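Local coordinates for protein Pgp2 (PDB 6XJ6) that trims peptidoglycan as an LD-carboxypeptidase of the YkuD family and, through a pocket on its accessory NTF2 domain, binds peptidoglycan to direct helical cell shape, at residues G21-N26 with Y42-G47; D171-L176 with T248-S253; I231-I236 with I252-D257. One frame throughout, in Å; residues are numbered along the deposited sequence. Where two conformers were deposited one is given.

Contact 1 (G21-N26 with Y42-G47); sequences GYYDDN and YSYEDG
Tyr44 carries this contact by laying its ring against the backbone and side chains of 21-26. Tyr23 meets it edge to face. The edge atom CD2 of Tyr23 stands over the centre of the Tyr44 ring, the centroids are 5.1 Å apart and the planes make 74°. On the opposite face of the same ring sits the backbone N of Gly47, above the plane and shifted toward the rim. Tyr44 is thus held between its own turn and Tyr23. Its CG lies anti to the backbone N (chi1 175°), which sends the ring across to the other segment. There CE2 of Tyr44 comes within 3.4 Å of the carbonyl O of Gly21, and CE1 of Tyr44 packs 3.7 Å from CB of Tyr23. The hydroxyl O of Tyr44 reaches the edge of the Tyr22 ring, 3.5 Å from CD1 of Tyr22. A water in the plane of the Tyr44 ring links its OH to the carbonyl O of Tyr23.

The other end is looser and more exposed. Asn26 CA approaches the carbonyl O of Tyr44 at 3.3 Å in a CA-H...O contact. The Asn26 side chain slants across that of Glu45, with ND2 of Asn26 3.6 Å from CG of Glu45; the amide and carboxylate planes are nevertheless nearly parallel. A second water receives the N-H of Asp46 and donates to OD1 of Asn26.

The OH of Tyr23 turns elsewhere, to Leu20 O and Ser239 OG. Strand 22-23 pairs with strand 232-240, whereas 42-45 belongs to the mixed sheet that includes strand 27-33. The two sheets therefore meet here through aromatic packing. The direct contacts are ring packing and C-H...O approaches. The hydrogen bonds that link the segments run through the two waters, so the Tyr44 hydroxyl gets a polar partner without a direct bond to 21-26.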
ATOM      1  N   GLY A  21      -7.131   7.648  -0.497  1.00 15.06           N
ATOM      2  CA  GLY A  21      -6.509   7.456   0.796  1.00 15.81           C
ATOM      3  C   GLY A  21      -6.611   8.698   1.666  1.00 14.97           C
ATOM      4  O   GLY A  21      -6.929   9.795   1.212  1.00 16.71           O
ATOM      5  N   TYR A  22      -6.308   8.485   2.943  1.00 15.67           N
ATOM      6  CA  TYR A  22      -6.280   9.524   3.965  1.00 15.91           C
ATOM      7  C   TYR A  22      -4.860   9.541   4.515  1.00 16.36           C
ATOM      8  O   TYR A  22      -4.395   8.534   5.062  1.00 16.97           O
ATOM      9  CB  TYR A  22      -7.296   9.166   5.050  1.00 17.32           C
ATOM     10  CG  TYR A  22      -7.496  10.140   6.193  1.00 17.72           C
ATOM     11  CD1 TYR A  22      -7.645  11.501   5.976  1.00 19.20           C
ATOM     12  CD2 TYR A  22      -7.592   9.673   7.497  1.00 19.04           C
ATOM     13  CE1 TYR A  22      -7.854  12.370   7.034  1.00 21.42           C
ATOM     14  CE2 TYR A  22      -7.803  10.530   8.559  1.00 19.83           C
ATOM     15  CZ  TYR A  22      -7.933  11.878   8.323  1.00 20.04           C
ATOM     16  OH  TYR A  22      -8.141  12.734   9.386  1.00 24.69           O
ATOM     17  N   TYR A  23      -4.163  10.661   4.336  1.00 16.70           N
ATOM     18  CA  TYR A  23      -2.732  10.751   4.593  1.00 16.54           C
ATOM     19  C   TYR A  23      -2.432  11.832   5.622  1.00 17.87           C
ATOM     20  O   TYR A  23      -3.016  12.921   5.599  1.00 20.17           O
ATOM     21  CB  TYR A  23      -1.978  11.040   3.289  1.00 17.33           C
ATOM     22  CG  TYR A  23      -2.240   9.968   2.266  1.00 16.12           C
ATOM     23  CD1 TYR A  23      -1.502   8.800   2.273  1.00 15.35           C
ATOM     24  CD2 TYR A  23      -3.267  10.092   1.330  1.00 17.23           C
ATOM     25  CE1 TYR A  23      -1.751   7.798   1.376  1.00 15.03           C
ATOM     26  CE2 TYR A  23      -3.522   9.080   0.416  1.00 16.57           C
ATOM     27  CZ  TYR A  23      -2.758   7.932   0.455  1.00 14.57           C
ATOM     28  OH  TYR A  23      -2.976   6.892  -0.426  1.00 16.86           O
ATOM     29  N   ASP A  24      -1.475  11.541   6.499  1.00 18.61           N
ATOM     30  CA  ASP A  24      -1.137  12.489   7.551  1.00 19.38           C
ATOM     31  C   ASP A  24      -0.456  13.735   7.000  1.00 21.37           C
ATOM     32  O   ASP A  24      -0.614  14.822   7.566  1.00 25.80           O
ATOM     33  CB  ASP A  24      -0.251  11.814   8.592  1.00 20.35           C
ATOM     34  CG  ASP A  24      -0.003  12.697   9.789  1.00 26.06           C
ATOM     35  OD1 ASP A  24      -0.947  12.918  10.572  1.00 31.77           O
ATOM     36  OD2 ASP A  24       1.130  13.172   9.936  1.00 28.60           O
ATOM     37  N   ASP A  25       0.282  13.610   5.898  1.00 24.50           N
ATOM     38  CA  ASP A  25       0.947  14.740   5.263  1.00 27.58           C
ATOM     39  C   ASP A  25       0.790  14.607   3.752  1.00 24.80           C
ATOM     40  O   ASP A  25       0.137  13.684   3.255  1.00 23.64           O
ATOM     41  CB  ASP A  25       2.416  14.823   5.708  1.00 35.49           C
ATOM     42  CG  ASP A  25       3.091  16.123   5.292  1.00 44.02           C
ATOM     43  OD1 ASP A  25       2.448  17.193   5.375  1.00 44.35           O
ATOM     44  OD2 ASP A  25       4.270  16.070   4.874  1.00 48.76           O
ATOM     45  N   ASN A  26       1.387  15.547   3.021  1.00 22.33           N
ATOM     46  CA  ASN A  26       1.246  15.602   1.572  1.00 21.15           C
ATOM     47  C   ASN A  26       1.922  14.412   0.911  1.00 20.54           C
ATOM     48  O   ASN A  26       3.036  14.028   1.273  1.00 22.16           O
ATOM     49  CB  ASN A  26       1.893  16.878   1.041  1.00 25.08           C
ATOM     50  CG  ASN A  26       1.140  18.128   1.444  1.00 29.83           C
ATOM     51  OD1 ASN A  26       0.156  18.069   2.182  1.00 30.37           O
ATOM     52  ND2 ASN A  26       1.606  19.274   0.962  1.00 35.43           N
ATOM     53  N   TYR A  42      -1.730  12.134  -8.916  1.00 17.33           N
ATOM     54  CA  TYR A  42      -2.532  13.026  -8.101  1.00 18.39           C
ATOM     55  C   TYR A  42      -1.730  13.466  -6.891  1.00 18.62           C
ATOM     56  O   TYR A  42      -1.061  12.654  -6.254  1.00 20.12           O
ATOM     57  CB  TYR A  42      -3.773  12.316  -7.588  1.00 18.52           C
ATOM     58  CG  TYR A  42      -4.776  11.984  -8.652  1.00 20.31           C
ATOM     59  CD1 TYR A  42      -5.722  12.918  -9.058  1.00 21.77           C
ATOM     60  CD2 TYR A  42      -4.794  10.730  -9.244  1.00 23.97           C
ATOM     61  CE1 TYR A  42      -6.646  12.608 -10.029  1.00 25.35           C
ATOM     62  CE2 TYR A  42      -5.717  10.416 -10.213  1.00 26.07           C
ATOM     63  CZ  TYR A  42      -6.641  11.356 -10.601  1.00 28.06           C
ATOM     64  OH  TYR A  42      -7.567  11.042 -11.572  1.00 33.52           O
ATOM     65  N   SER A  43      -1.784  14.760  -6.591  0.58 18.11           N
ATOM     66  CA  SER A  43      -1.262  15.275  -5.337  0.58 20.81           C
ATOM     67  C   SER A  43      -2.390  15.313  -4.315  0.58 21.08           C
ATOM     68  O   SER A  43      -3.532  15.643  -4.644  0.58 24.01           O
ATOM     69  CB  SER A  43      -0.692  16.681  -5.528  0.58 25.66           C
ATOM     70  OG  SER A  43      -1.695  17.581  -5.955  0.58 29.12           O
ATOM     71  N   TYR A  44      -2.061  14.958  -3.078  1.00 18.60           N
ATOM     72  CA  TYR A  44      -2.988  15.022  -1.958  1.00 18.77           C
ATOM     73  C   TYR A  44      -2.424  16.023  -0.969  1.00 20.71           C
ATOM     74  O   TYR A  44      -1.286  15.869  -0.518  1.00 20.83           O
ATOM     75  CB  TYR A  44      -3.095  13.651  -1.293  1.00 20.15           C
ATOM     76  CG  TYR A  44      -3.930  13.599  -0.028  1.00 19.16           C
ATOM     77  CD1 TYR A  44      -3.402  13.985   1.195  1.00 19.43           C
ATOM     78  CD2 TYR A  44      -5.237  13.130  -0.055  1.00 19.46           C
ATOM     79  CE1 TYR A  44      -4.160  13.920   2.352  1.00 19.03           C
ATOM     80  CE2 TYR A  44      -5.996  13.056   1.093  1.00 19.33           C
ATOM     81  CZ  TYR A  44      -5.454  13.450   2.292  1.00 18.64           C
ATOM     82  OH  TYR A  44      -6.216  13.373   3.434  1.00 21.43           O
ATOM     83  N   GLU A  45      -3.215  17.049  -0.646  1.00 21.56           N
ATOM     84  CA  GLU A  45      -2.843  18.063   0.338  1.00 24.67           C
ATOM     85  C   GLU A  45      -4.043  18.274   1.256  1.00 21.16           C
ATOM     86  O   GLU A  45      -5.020  18.910   0.857  1.00 24.58           O
ATOM     87  CB  GLU A  45      -2.448  19.361  -0.353  1.00 31.30           C
ATOM     88  CG  GLU A  45      -1.262  19.224  -1.286  1.00 41.05           C
ATOM     89  CD  GLU A  45      -0.898  20.532  -1.962  1.00 49.19           C
ATOM     90  OE1 GLU A  45      -1.477  21.580  -1.592  1.00 50.09           O
ATOM     91  OE2 GLU A  45      -0.030  20.506  -2.863  1.00 53.24           O
ATOM     92  N   ASP A  46      -3.978  17.714   2.463  1.00 24.45           N
ATOM     93  CA  ASP A  46      -5.024  17.889   3.477  1.00 27.96           C
ATOM     94  C   ASP A  46      -6.418  17.643   2.899  1.00 26.50           C
ATOM     95  O   ASP A  46      -7.360  18.405   3.121  1.00 26.76           O
ATOM     96  CB  ASP A  46      -4.926  19.260   4.155  1.00 33.14           C
ATOM     97  CG  ASP A  46      -5.947  19.439   5.275  1.00 40.95           C
ATOM     98  OD1 ASP A  46      -6.706  20.437   5.253  1.00 43.32           O
ATOM     99  OD2 ASP A  46      -6.003  18.568   6.167  1.00 45.13           O
ATOM    100  N   GLY A  47      -6.548  16.552   2.152  1.00 24.34           N
ATOM    101  CA  GLY A  47      -7.842  16.165   1.637  1.00 25.07           C
ATOM    102  C   GLY A  47      -8.257  16.852   0.360  1.00 23.48           C
ATOM    103  O   GLY A  47      -9.393  16.655  -0.088  1.00 25.17           O
TER
HETATM  104  O   HOH W   1      -5.284  14.675   5.561  1.00 25.54           O
HETATM  105  O   HOH W   2      -1.795  16.372   3.477  1.00 30.03           O

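Contact 2 (D171-L176 with T248-S253); sequences DQIASL and TMYRIS
Tyr250 and Gln172 make the polar link between helix 171-176 and strand 249-253. The hydroxyl of Tyr250 donates to OE1 of Gln172 at 2.6 Å. It arrives in the plane of the amide carbonyl, on a lone pair, with a C=O...donor angle of 142°. OE1 in turn lies in the plane of the tyrosine ring, at its edge, and the amide stands almost perpendicular to that ring. Beside this bond, CG2 of Thr248 packs 3.6 Å from OE1 of Gln172.

The rest of the first shell is apolar. CD1 of Leu176 sits over one face of the Tyr250 ring, 3.4 Å from its CD1 atom. CG1 of Ile173 touches CE2 of Tyr250 at 3.9 Å. Farther along, Leu176 CB makes a more distant contact with CD1 of Ile252.

Several features set these groups in place. Gln172 is extended beyond CG (chi2 171°), which carries its amide outward from the helix to the phenol. Tyr250 OH also bonds to the backbone N of Lys169, just before the segment, and this second bond helps fix the ring. Ile238 of the neighbouring strand packs on both Tyr250 and Ile252, and Ile275 on Gln172 and Leu176. Helix 170-188 thus lies over the antiparallel sheet, with segment axes 10.7 Å apart and crossing at -51°, a helix-on-curved-sheet arrangement characteristic of the NTF2-like fold.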
ATOM      1  N   ASP A 171     -16.566   6.036   5.431  1.00 20.54           N
ATOM      2  CA  ASP A 171     -17.008   5.173   6.521  1.00 21.48           C
ATOM      3  C   ASP A 171     -16.013   4.052   6.772  1.00 18.94           C
ATOM      4  O   ASP A 171     -15.808   3.642   7.920  1.00 19.39           O
ATOM      5  CB  ASP A 171     -18.380   4.586   6.206  1.00 25.24           C
ATOM      6  CG  ASP A 171     -18.917   3.727   7.334  1.00 33.73           C
ATOM      7  OD1 ASP A 171     -19.428   4.299   8.321  1.00 36.79           O
ATOM      8  OD2 ASP A 171     -18.817   2.481   7.238  1.00 37.68           O
ATOM      9  N   GLN A 172     -15.388   3.544   5.704  1.00 20.38           N
ATOM     10  CA  GLN A 172     -14.419   2.461   5.835  1.00 19.40           C
ATOM     11  C   GLN A 172     -13.119   2.950   6.468  1.00 17.49           C
ATOM     12  O   GLN A 172     -12.542   2.269   7.323  1.00 18.65           O
ATOM     13  CB  GLN A 172     -14.146   1.844   4.459  1.00 20.81           C
ATOM     14  CG  GLN A 172     -15.339   1.093   3.871  1.00 23.92           C
ATOM     15  CD  GLN A 172     -15.146   0.672   2.412  1.00 24.13           C
ATOM     16  OE1 GLN A 172     -14.145   1.003   1.772  1.00 24.04           O
ATOM     17  NE2 GLN A 172     -16.117  -0.061   1.883  1.00 28.10           N
ATOM     18  N   ILE A 173     -12.628   4.117   6.050  1.00 18.30           N
ATOM     19  CA  ILE A 173     -11.425   4.659   6.670  1.00 16.97           C
ATOM     20  C   ILE A 173     -11.668   4.914   8.149  1.00 16.19           C
ATOM     21  O   ILE A 173     -10.832   4.591   8.998  1.00 18.17           O
ATOM     22  CB  ILE A 173     -10.964   5.925   5.926  1.00 17.93           C
ATOM     23  CG1 ILE A 173     -10.471   5.542   4.530  1.00 20.49           C
ATOM     24  CG2 ILE A 173      -9.905   6.676   6.733  1.00 18.74           C
ATOM     25  CD1 ILE A 173      -9.941   6.691   3.727  1.00 23.72           C
ATOM     26  N   ALA A 174     -12.823   5.492   8.481  1.00 17.48           N
ATOM     27  CA  ALA A 174     -13.122   5.802   9.874  1.00 19.46           C
ATOM     28  C   ALA A 174     -13.236   4.537  10.715  1.00 18.44           C
ATOM     29  O   ALA A 174     -12.728   4.484  11.845  1.00 18.42           O
ATOM     30  CB  ALA A 174     -14.410   6.616   9.954  1.00 20.83           C
ATOM     31  N   SER A 175     -13.919   3.515  10.196  1.00 18.78           N
ATOM     32  CA  SER A 175     -14.045   2.278  10.957  1.00 19.70           C
ATOM     33  C   SER A 175     -12.691   1.603  11.129  1.00 18.90           C
ATOM     34  O   SER A 175     -12.387   1.069  12.203  1.00 21.56           O
ATOM     35  CB  SER A 175     -15.054   1.339  10.297  1.00 23.63           C
ATOM     36  OG  SER A 175     -14.548   0.788   9.095  1.00 26.31           O
ATOM     37  N   LEU A 176     -11.854   1.629  10.089  1.00 17.84           N
ATOM     38  CA  LEU A 176     -10.542   1.004  10.202  1.00 18.42           C
ATOM     39  C   LEU A 176      -9.660   1.734  11.206  1.00 18.79           C
ATOM     40  O   LEU A 176      -8.914   1.099  11.959  1.00 20.47           O
ATOM     41  CB  LEU A 176      -9.863   0.935   8.834  1.00 19.79           C
ATOM     42  CG  LEU A 176     -10.364  -0.158   7.889  1.00 21.14           C
ATOM     43  CD1 LEU A 176      -9.702  -0.001   6.536  1.00 23.37           C
ATOM     44  CD2 LEU A 176     -10.102  -1.554   8.445  1.00 21.94           C
ATOM     45  N   THR A 248     -12.599  -5.903   0.116  1.00 19.09           N
ATOM     46  CA  THR A 248     -12.377  -4.504   0.466  1.00 19.25           C
ATOM     47  C   THR A 248     -11.105  -4.477   1.291  1.00 16.39           C
ATOM     48  O   THR A 248     -11.100  -4.883   2.452  1.00 19.17           O
ATOM     49  CB  THR A 248     -13.557  -3.951   1.251  1.00 23.89           C
ATOM     50  OG1 THR A 248     -14.756  -4.161   0.501  1.00 25.53           O
ATOM     51  CG2 THR A 248     -13.363  -2.455   1.504  1.00 26.05           C
ATOM     52  N   MET A 249     -10.021  -4.034   0.674  1.00 15.20           N
ATOM     53  CA  MET A 249      -8.700  -4.101   1.275  1.00 17.06           C
ATOM     54  C   MET A 249      -8.109  -2.708   1.386  1.00 16.06           C
ATOM     55  O   MET A 249      -8.398  -1.816   0.578  1.00 15.43           O
ATOM     56  CB  MET A 249      -7.769  -4.985   0.453  1.00 17.44           C
ATOM     57  CG  MET A 249      -8.192  -6.425   0.472  1.00 17.65           C
ATOM     58  SD  MET A 249      -7.146  -7.480  -0.537  1.00 20.71           S
ATOM     59  CE  MET A 249      -5.580  -7.253   0.260  1.00 25.07           C
ATOM     60  N   TYR A 250      -7.291  -2.528   2.421  1.00 16.47           N
ATOM     61  CA  TYR A 250      -6.589  -1.278   2.643  1.00 14.35           C
ATOM     62  C   TYR A 250      -5.188  -1.580   3.136  1.00 14.49           C
ATOM     63  O   TYR A 250      -4.929  -2.632   3.733  1.00 14.90           O
ATOM     64  CB  TYR A 250      -7.277  -0.418   3.707  1.00 15.97           C
ATOM     65  CG  TYR A 250      -8.522   0.298   3.242  1.00 14.69           C
ATOM     66  CD1 TYR A 250      -9.735  -0.359   3.154  1.00 16.37           C
ATOM     67  CD2 TYR A 250      -8.486   1.641   2.912  1.00 16.11           C
ATOM     68  CE1 TYR A 250     -10.893   0.322   2.735  1.00 16.04           C
ATOM     69  CE2 TYR A 250      -9.617   2.310   2.492  1.00 17.01           C
ATOM     70  CZ  TYR A 250     -10.811   1.647   2.406  1.00 17.04           C
ATOM     71  OH  TYR A 250     -11.942   2.336   2.000  1.00 19.03           O
ATOM     72  N   ARG A 251      -4.288  -0.631   2.882  1.00 14.95           N
ATOM     73  CA  ARG A 251      -2.962  -0.612   3.476  1.00 14.04           C
ATOM     74  C   ARG A 251      -2.948   0.475   4.540  1.00 14.51           C
ATOM     75  O   ARG A 251      -3.428   1.584   4.297  1.00 16.15           O
ATOM     76  CB  ARG A 251      -1.895  -0.322   2.426  1.00 14.91           C
ATOM     77  CG  ARG A 251      -0.508  -0.519   2.949  1.00 17.42           C
ATOM     78  CD  ARG A 251       0.527  -0.044   1.968  1.00 24.67           C
ATOM     79  NE  ARG A 251       0.877   1.322   2.292  1.00 30.54           N
ATOM     80  CZ  ARG A 251       2.087   1.851   2.177  1.00 30.61           C
ATOM     81  NH1 ARG A 251       3.104   1.142   1.708  1.00 32.80           N
ATOM     82  NH2 ARG A 251       2.270   3.112   2.528  1.00 32.27           N
ATOM     83  N   ILE A 252      -2.424   0.150   5.717  1.00 15.25           N
ATOM     84  CA  ILE A 252      -2.307   1.097   6.824  1.00 15.18           C
ATOM     85  C   ILE A 252      -0.842   1.130   7.214  1.00 14.19           C
ATOM     86  O   ILE A 252      -0.300   0.116   7.659  1.00 16.16           O
ATOM     87  CB  ILE A 252      -3.160   0.677   8.033  1.00 15.76           C
ATOM     88  CG1 ILE A 252      -4.620   0.458   7.625  1.00 16.49           C
ATOM     89  CG2 ILE A 252      -3.045   1.741   9.135  1.00 18.98           C
ATOM     90  CD1 ILE A 252      -5.501  -0.080   8.730  1.00 20.48           C
ATOM     91  N   SER A 253      -0.203   2.284   7.064  1.00 16.18           N
ATOM     92  CA  SER A 253       1.183   2.449   7.468  1.00 15.75           C
ATOM     93  C   SER A 253       1.273   3.549   8.512  1.00 16.89           C
ATOM     94  O   SER A 253       0.474   4.490   8.522  1.00 18.05           O
ATOM     95  CB  SER A 253       2.098   2.755   6.273  1.00 20.68           C
ATOM     96  OG  SER A 253       1.748   3.962   5.628  1.00 20.30           O
TER

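Contact 3 (I231-I236 with I252-D257); sequences IKFSDI and ISFYED
The Phe233 ring has CE1 of Phe254 3.4 Å above its plane, over its centre. The two rings overlap obliquely, with centroids 4.3 Å apart and planes at 34°. Phe254 has its CG between the backbone N and the carbonyl carbon (chi1 53°), and this torsion turns the ring toward Phe233 on the partner strand. CG1 of Ile236 packs against CB of Phe254 at 3.7 Å. The Tyr255 ring has OG of Ser234 near its plane, at the edge. CB and OD2 of Asp235 approach the same ring, OD2 being 3.1 Å from CE1 of Tyr255.

Glu256 extends beside Phe233, pointing the same way, and CD1 of Ile231 packs 3.5 Å from CG of Glu256. On the face that bears Lys232, Ser234 and Tyr255, OG of Ser234 donates to OD2 of Asp257 at 3.0 Å. The bond meets the syn side, 23° out of the carboxylate plane. OD1 of Asp257 is taken by a salt bridge to Arg266, which probably stabilises its negative charge.

Lys232 pairs with Asp257 and Ser234 with Tyr255, each through two backbone bonds. Phe233 and Glu256 form the non-hydrogen-bonded pair between them. The chain then turns a corner at Asp235, where a water joins its carbonyl O to OG of Ser253.

These antiparallel strands form a hairpin of the NTF2-like domain. Strand 263-275 flanks 249-260, and helix 170-188 packs against Ile231, Phe233 and Ile236.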
ATOM      1  N   ILE A 231       2.889   3.197  24.022  1.00 38.81           N
ATOM      2  CA  ILE A 231       3.091   3.158  22.580  1.00 34.09           C
ATOM      3  C   ILE A 231       2.292   4.282  21.935  1.00 42.27           C
ATOM      4  O   ILE A 231       1.156   4.556  22.331  1.00 36.24           O
ATOM      5  CB  ILE A 231       2.685   1.779  22.016  1.00 46.03           C
ATOM      6  CG1 ILE A 231       2.828   1.748  20.496  1.00 32.05           C
ATOM      7  CG2 ILE A 231       1.263   1.427  22.440  1.00 56.84           C
ATOM      8  CD1 ILE A 231       2.734   0.350  19.914  1.00 50.55           C
ATOM      9  N   LYS A 232       2.895   4.939  20.944  1.00 31.57           N
ATOM     10  CA  LYS A 232       2.247   6.006  20.193  1.00 30.46           C
ATOM     11  C   LYS A 232       2.357   5.733  18.701  1.00 27.69           C
ATOM     12  O   LYS A 232       3.413   5.317  18.214  1.00 28.27           O
ATOM     13  CB  LYS A 232       2.894   7.360  20.500  1.00 33.43           C
ATOM     14  CG  LYS A 232       2.355   8.030  21.752  1.00 41.20           C
ATOM     15  CD  LYS A 232       3.152   9.279  22.098  1.00 57.28           C
ATOM     16  CE  LYS A 232       4.297   8.967  23.052  1.00 60.68           C
ATOM     17  NZ  LYS A 232       5.489   9.823  22.800  1.00 72.78           N
ATOM     18  N   PHE A 233       1.261   5.967  17.980  1.00 25.58           N
ATOM     19  CA  PHE A 233       1.238   5.882  16.528  1.00 23.98           C
ATOM     20  C   PHE A 233       1.268   7.290  15.949  1.00 25.89           C
ATOM     21  O   PHE A 233       0.624   8.205  16.476  1.00 29.04           O
ATOM     22  CB  PHE A 233      -0.024   5.180  16.019  1.00 22.39           C
ATOM     23  CG  PHE A 233      -0.105   3.715  16.344  1.00 21.37           C
ATOM     24  CD1 PHE A 233       0.943   3.044  16.958  1.00 22.44           C
ATOM     25  CD2 PHE A 233      -1.249   2.999  16.017  1.00 24.26           C
ATOM     26  CE1 PHE A 233       0.846   1.686  17.236  1.00 25.81           C
ATOM     27  CE2 PHE A 233      -1.349   1.649  16.297  1.00 22.95           C
ATOM     28  CZ  PHE A 233      -0.307   0.993  16.910  1.00 23.82           C
ATOM     29  N   SER A 234       2.022   7.464  14.867  1.00 23.39           N
ATOM     30  CA  SER A 234       2.056   8.744  14.177  1.00 23.97           C
ATOM     31  C   SER A 234       2.241   8.502  12.686  1.00 22.24           C
ATOM     32  O   SER A 234       2.512   7.383  12.244  1.00 21.23           O
ATOM     33  CB  SER A 234       3.150   9.659  14.736  1.00 39.35           C
ATOM     34  OG  SER A 234       4.436   9.129  14.506  1.00 35.48           O
ATOM     35  N   ASP A 235       2.067   9.569  11.911  1.00 22.45           N
ATOM     36  CA  ASP A 235       2.239   9.538  10.458  1.00 21.81           C
ATOM     37  C   ASP A 235       1.385   8.441   9.818  1.00 20.37           C
ATOM     38  O   ASP A 235       1.855   7.648   9.006  1.00 21.83           O
ATOM     39  CB  ASP A 235       3.716   9.390  10.081  1.00 23.47           C
ATOM     40  CG  ASP A 235       3.985   9.681   8.610  1.00 42.70           C
ATOM     41  OD1 ASP A 235       3.219  10.450   7.993  1.00 34.63           O
ATOM     42  OD2 ASP A 235       4.970   9.135   8.069  1.00 62.31           O
ATOM     43  N   ILE A 236       0.109   8.400  10.185  1.00 17.75           N
ATOM     44  CA  ILE A 236      -0.771   7.335   9.712  1.00 16.27           C
ATOM     45  C   ILE A 236      -1.240   7.639   8.297  1.00 15.50           C
ATOM     46  O   ILE A 236      -1.800   8.711   8.026  1.00 18.78           O
ATOM     47  CB  ILE A 236      -1.964   7.146  10.656  1.00 17.75           C
ATOM     48  CG1 ILE A 236      -1.476   6.763  12.056  1.00 19.80           C
ATOM     49  CG2 ILE A 236      -2.894   6.050  10.121  1.00 22.21           C
ATOM     50  CD1 ILE A 236      -2.559   6.878  13.113  1.00 24.05           C
ATOM     51  N   ILE A 252      -2.424   0.150   5.717  1.00 15.25           N
ATOM     52  CA  ILE A 252      -2.307   1.097   6.824  1.00 15.18           C
ATOM     53  C   ILE A 252      -0.842   1.130   7.214  1.00 14.19           C
ATOM     54  O   ILE A 252      -0.300   0.116   7.659  1.00 16.16           O
ATOM     55  CB  ILE A 252      -3.160   0.677   8.033  1.00 15.76           C
ATOM     56  CG1 ILE A 252      -4.620   0.458   7.625  1.00 16.49           C
ATOM     57  CG2 ILE A 252      -3.045   1.741   9.135  1.00 18.98           C
ATOM     58  CD1 ILE A 252      -5.501  -0.080   8.730  1.00 20.48           C
ATOM     59  N   SER A 253      -0.203   2.284   7.064  1.00 16.18           N
ATOM     60  CA  SER A 253       1.183   2.449   7.468  1.00 15.75           C
ATOM     61  C   SER A 253       1.273   3.549   8.512  1.00 16.89           C
ATOM     62  O   SER A 253       0.474   4.490   8.522  1.00 18.05           O
ATOM     63  CB  SER A 253       2.098   2.755   6.273  1.00 20.68           C
ATOM     64  OG  SER A 253       1.748   3.962   5.628  1.00 20.30           O
ATOM     65  N   PHE A 254       2.241   3.416   9.406  1.00 18.19           N
ATOM     66  CA  PHE A 254       2.392   4.377  10.487  1.00 19.65           C
ATOM     67  C   PHE A 254       3.728   4.135  11.159  1.00 21.34           C
ATOM     68  O   PHE A 254       4.345   3.079  10.985  1.00 21.38           O
ATOM     69  CB  PHE A 254       1.252   4.274  11.510  1.00 19.75           C
ATOM     70  CG  PHE A 254       1.036   2.888  12.060  1.00 19.63           C
ATOM     71  CD1 PHE A 254       1.619   2.500  13.248  1.00 21.27           C
ATOM     72  CD2 PHE A 254       0.236   1.978  11.381  1.00 20.50           C
ATOM     73  CE1 PHE A 254       1.414   1.232  13.755  1.00 32.68           C
ATOM     74  CE2 PHE A 254       0.034   0.705  11.883  1.00 20.00           C
ATOM     75  CZ  PHE A 254       0.618   0.336  13.067  1.00 23.40           C
ATOM     76  N   TYR A 255       4.171   5.133  11.919  1.00 23.06           N
ATOM     77  CA  TYR A 255       5.336   5.002  12.779  1.00 25.14           C
ATOM     78  C   TYR A 255       4.883   4.563  14.160  1.00 26.45           C
ATOM     79  O   TYR A 255       3.881   5.057  14.689  1.00 25.97           O
ATOM     80  CB  TYR A 255       6.072   6.335  12.927  1.00 27.08           C
ATOM     81  CG  TYR A 255       6.850   6.795  11.719  1.00 43.21           C
ATOM     82  CD1 TYR A 255       6.588   8.024  11.129  1.00 48.36           C
ATOM     83  CD2 TYR A 255       7.864   6.014  11.181  1.00 46.59           C
ATOM     84  CE1 TYR A 255       7.304   8.458  10.030  1.00 47.57           C
ATOM     85  CE2 TYR A 255       8.585   6.442  10.080  1.00 48.14           C
ATOM     86  CZ  TYR A 255       8.301   7.661   9.510  1.00 46.24           C
ATOM     87  OH  TYR A 255       9.022   8.085   8.416  1.00 57.29           O
ATOM     88  N   GLU A 256       5.639   3.648  14.747  1.00 27.18           N
ATOM     89  CA  GLU A 256       5.415   3.168  16.100  1.00 28.82           C
ATOM     90  C   GLU A 256       6.494   3.794  16.967  1.00 31.38           C
ATOM     91  O   GLU A 256       7.682   3.570  16.727  1.00 32.48           O
ATOM     92  CB  GLU A 256       5.540   1.646  16.117  1.00 30.47           C
ATOM     93  CG  GLU A 256       5.078   0.983  17.380  1.00 48.56           C
ATOM     94  CD  GLU A 256       4.840  -0.497  17.175  1.00 49.69           C
ATOM     95  OE1 GLU A 256       5.806  -1.278  17.298  1.00 46.31           O
ATOM     96  OE2 GLU A 256       3.690  -0.875  16.862  1.00 47.34           O
ATOM     97  N   ASP A 257       6.084   4.593  17.952  1.00 32.82           N
ATOM     98  CA  ASP A 257       7.007   5.353  18.782  1.00 40.40           C
ATOM     99  C   ASP A 257       6.907   4.878  20.222  1.00 39.48           C
ATOM    100  O   ASP A 257       5.811   4.622  20.732  1.00 44.55           O
ATOM    101  CB  ASP A 257       6.703   6.860  18.721  1.00 44.78           C
ATOM    102  CG  ASP A 257       6.920   7.448  17.335  1.00 51.86           C
ATOM    103  OD1 ASP A 257       7.925   7.095  16.683  1.00 58.16           O
ATOM    104  OD2 ASP A 257       6.082   8.267  16.899  1.00 51.64           O
TER
HETATM  105  O   HOH W   3       3.248   6.002   7.378  1.00 27.99           O

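All three contacts reach the antiparallel sheet of the NTF2-like domain, and their centres lie about 15 to 16 Å apart. Contacts 2 and 3 use one strand, 249-260, and share Ile252 and Ser253. Contact 2 packs a helix on it, while contact 3 pairs it with strand 232-240. Contact 1 brings in strand 22-23, the next neighbour of 232-240, and joins it to the mixed sheet containing 38-45. It touches contact 2 where CB of Tyr22 lies 3.9 Å from CD1 of Ile173, and contact 3 where CB of Asp24 lies 3.5 Å from O of Ile236. All three lie away from the predicted catalytic His119 and Cys136.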